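Local coordinates for coenzyme Q-binding protein COQ10 START domain-containing protein (Deinococcus radiodurans R1, PDB 3GGN) that is of unknown function, but its polyketide cyclase/lipid-transport (START-like) domain, the part in this chain, probably binds a hydrophobic ligand such as a lipid or quinone, at residues Y20-D25 / M138-E143. Residues are numbered along the deposited sequence; the frame is centred on the assembly and turned at random.
Sequences YAVWRD and MRFKRE
The last turn of helix 16-24 faces the C-terminal helix 130-146 with the nearest alpha carbons, CA of Val-22 and CA of Phe-140, 9.8 Å apart, and side chains alone span the distance. Phe-140 does most of the reaching. The trans chi1 of Phe-140 (175°) swings CG away from its backbone N and carries the ring across to helix 16-24. There the five-membered ring of Trp-23 turns its edge toward the face of Phe-140 in an offset edge-to-face pair, their centroids 4.8 Å apart and planes at 86°. The indole nitrogen makes the closest approach, NE1 of Trp-23 lying 3.2 Å from CE2 of Phe-140, while CD1 of Trp-23 sits 3.8 Å from CZ of Phe-140. Val-22 adds a lighter touch from the same helix, its CG1 reaching 4.0 Å from CE1 of Phe-140. Leu-32 of helix 29-32 packs against all three side chains; Phe-93 meets the indole edge-to-face, and Ile-12 of strand 4-12 touches the Phe-140 side chain. Both aromatic rings are thus buried between the helices and the curved antiparallel sheet. A long C-terminal helix held by such a sheet, with two short helices between the first and second strands, is the helix-grip fold of the Bet v 1-like superfamily, which includes START domains.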
# COMPACT_ATOMS: atom_id res chain seq x y z
N TYR B 20 -3.08 -16.38 1.99
CA TYR B 20 -2.58 -16.79 3.30
C TYR B 20 -1.08 -16.51 3.35
O TYR B 20 -0.56 -16.06 4.37
CB TYR B 20 -2.83 -18.28 3.52
CG TYR B 20 -1.93 -18.91 4.57
CD1 TYR B 20 -2.32 -18.98 5.91
CD2 TYR B 20 -0.68 -19.42 4.22
CE1 TYR B 20 -1.48 -19.54 6.88
CE2 TYR B 20 0.16 -19.97 5.17
CZ TYR B 20 -0.25 -20.04 6.50
OH TYR B 20 0.59 -20.62 7.43
N ALA B 21 -0.40 -16.77 2.24
CA ALA B 21 1.05 -16.58 2.13
C ALA B 21 1.49 -15.16 2.45
O ALA B 21 2.52 -14.96 3.10
CB ALA B 21 1.52 -16.98 0.74
N VAL B 22 0.73 -14.18 1.99
CA VAL B 22 1.07 -12.79 2.26
C VAL B 22 0.93 -12.51 3.75
O VAL B 22 1.88 -12.05 4.39
CB VAL B 22 0.16 -11.81 1.47
CG1 VAL B 22 0.52 -10.37 1.81
CG2 VAL B 22 0.30 -12.05 -0.03
N TRP B 23 -0.24 -12.82 4.30
CA TRP B 23 -0.50 -12.59 5.72
C TRP B 23 0.46 -13.32 6.67
O TRP B 23 0.80 -12.80 7.72
CB TRP B 23 -1.94 -12.98 6.07
CG TRP B 23 -2.93 -12.01 5.55
CD1 TRP B 23 -3.37 -11.89 4.27
CD2 TRP B 23 -3.56 -10.95 6.29
NE1 TRP B 23 -4.23 -10.83 4.15
CE2 TRP B 23 -4.36 -10.23 5.37
CE3 TRP B 23 -3.52 -10.54 7.63
CZ2 TRP B 23 -5.12 -9.12 5.76
CZ3 TRP B 23 -4.27 -9.43 8.01
CH2 TRP B 23 -5.06 -8.73 7.08
N ARG B 24 0.89 -14.53 6.29
CA ARG B 24 1.79 -15.31 7.12
C ARG B 24 3.17 -14.68 7.27
O ARG B 24 3.91 -15.00 8.21
CB ARG B 24 1.92 -16.75 6.57
CG ARG B 24 2.72 -17.69 7.47
CD ARG B 24 2.03 -17.88 8.83
NE ARG B 24 2.77 -18.72 9.77
CZ ARG B 24 3.87 -18.36 10.43
NH1 ARG B 24 4.39 -17.15 10.26
NH2 ARG B 24 4.43 -19.19 11.29
N ASP B 25 3.53 -13.80 6.34
CA ASP B 25 4.81 -13.10 6.38
C ASP B 25 4.62 -11.97 7.40
O ASP B 25 4.31 -10.84 7.05
CB ASP B 25 5.14 -12.54 4.98
CG ASP B 25 6.24 -11.50 4.99
OD1 ASP B 25 7.14 -11.58 5.86
OD2 ASP B 25 6.22 -10.60 4.13
N MET B 138 -9.33 -3.26 1.23
CA MET B 138 -9.67 -2.94 -0.16
C MET B 138 -8.39 -2.78 -0.99
O MET B 138 -8.33 -3.23 -2.14
CB MET B 138 -10.52 -1.67 -0.21
CG MET B 138 -11.93 -1.86 0.32
SD MET B 138 -12.91 -0.33 0.34
CE MET B 138 -13.82 -0.50 -1.19
N ARG B 139 -7.37 -2.15 -0.42
CA ARG B 139 -6.12 -2.00 -1.16
C ARG B 139 -5.50 -3.38 -1.40
O ARG B 139 -4.99 -3.66 -2.49
CB ARG B 139 -5.16 -1.08 -0.40
CG ARG B 139 -5.62 0.38 -0.44
CD ARG B 139 -4.57 1.39 0.03
NE ARG B 139 -4.36 1.35 1.48
CZ ARG B 139 -3.45 0.59 2.07
NH1 ARG B 139 -2.66 -0.19 1.34
NH2 ARG B 139 -3.35 0.59 3.40
N PHE B 140 -5.56 -4.23 -0.39
CA PHE B 140 -5.03 -5.59 -0.49
C PHE B 140 -5.75 -6.34 -1.61
O PHE B 140 -5.13 -7.10 -2.36
CB PHE B 140 -5.23 -6.32 0.85
CG PHE B 140 -4.82 -7.77 0.82
CD1 PHE B 140 -3.53 -8.15 0.48
CD2 PHE B 140 -5.74 -8.77 1.18
CE1 PHE B 140 -3.14 -9.50 0.49
CE2 PHE B 140 -5.36 -10.11 1.19
CZ PHE B 140 -4.06 -10.47 0.85
N LYS B 141 -7.06 -6.11 -1.73
CA LYS B 141 -7.85 -6.75 -2.77
C LYS B 141 -7.40 -6.26 -4.15
O LYS B 141 -7.09 -7.04 -5.04
CB LYS B 141 -9.33 -6.41 -2.58
CG LYS B 141 -10.24 -6.91 -3.69
CD LYS B 141 -11.68 -6.52 -3.40
CE LYS B 141 -12.64 -7.20 -4.37
NZ LYS B 141 -12.31 -6.88 -5.77
N ARG B 142 -7.36 -4.94 -4.32
CA ARG B 142 -6.94 -4.34 -5.58
C ARG B 142 -5.54 -4.77 -5.98
O ARG B 142 -5.30 -5.13 -7.13
CB ARG B 142 -6.98 -2.81 -5.48
CG ARG B 142 -6.37 -2.07 -6.66
CD ARG B 142 -6.46 -0.56 -6.44
NE ARG B 142 -5.78 0.19 -7.49
CZ ARG B 142 -4.48 0.45 -7.51
NH1 ARG B 142 -3.70 0.03 -6.52
NH2 ARG B 142 -3.95 1.10 -8.54
N GLU B 143 -4.62 -4.74 -5.03
CA GLU B 143 -3.23 -5.11 -5.28
C GLU B 143 -3.11 -6.56 -5.73
O GLU B 143 -2.39 -6.85 -6.69
CB GLU B 143 -2.39 -4.87 -4.03
CG GLU B 143 -2.14 -3.39 -3.78
CD GLU B 143 -1.47 -3.12 -2.44
OE1 GLU B 143 -0.49 -3.83 -2.12
OE2 GLU B 143 -1.91 -2.19 -1.74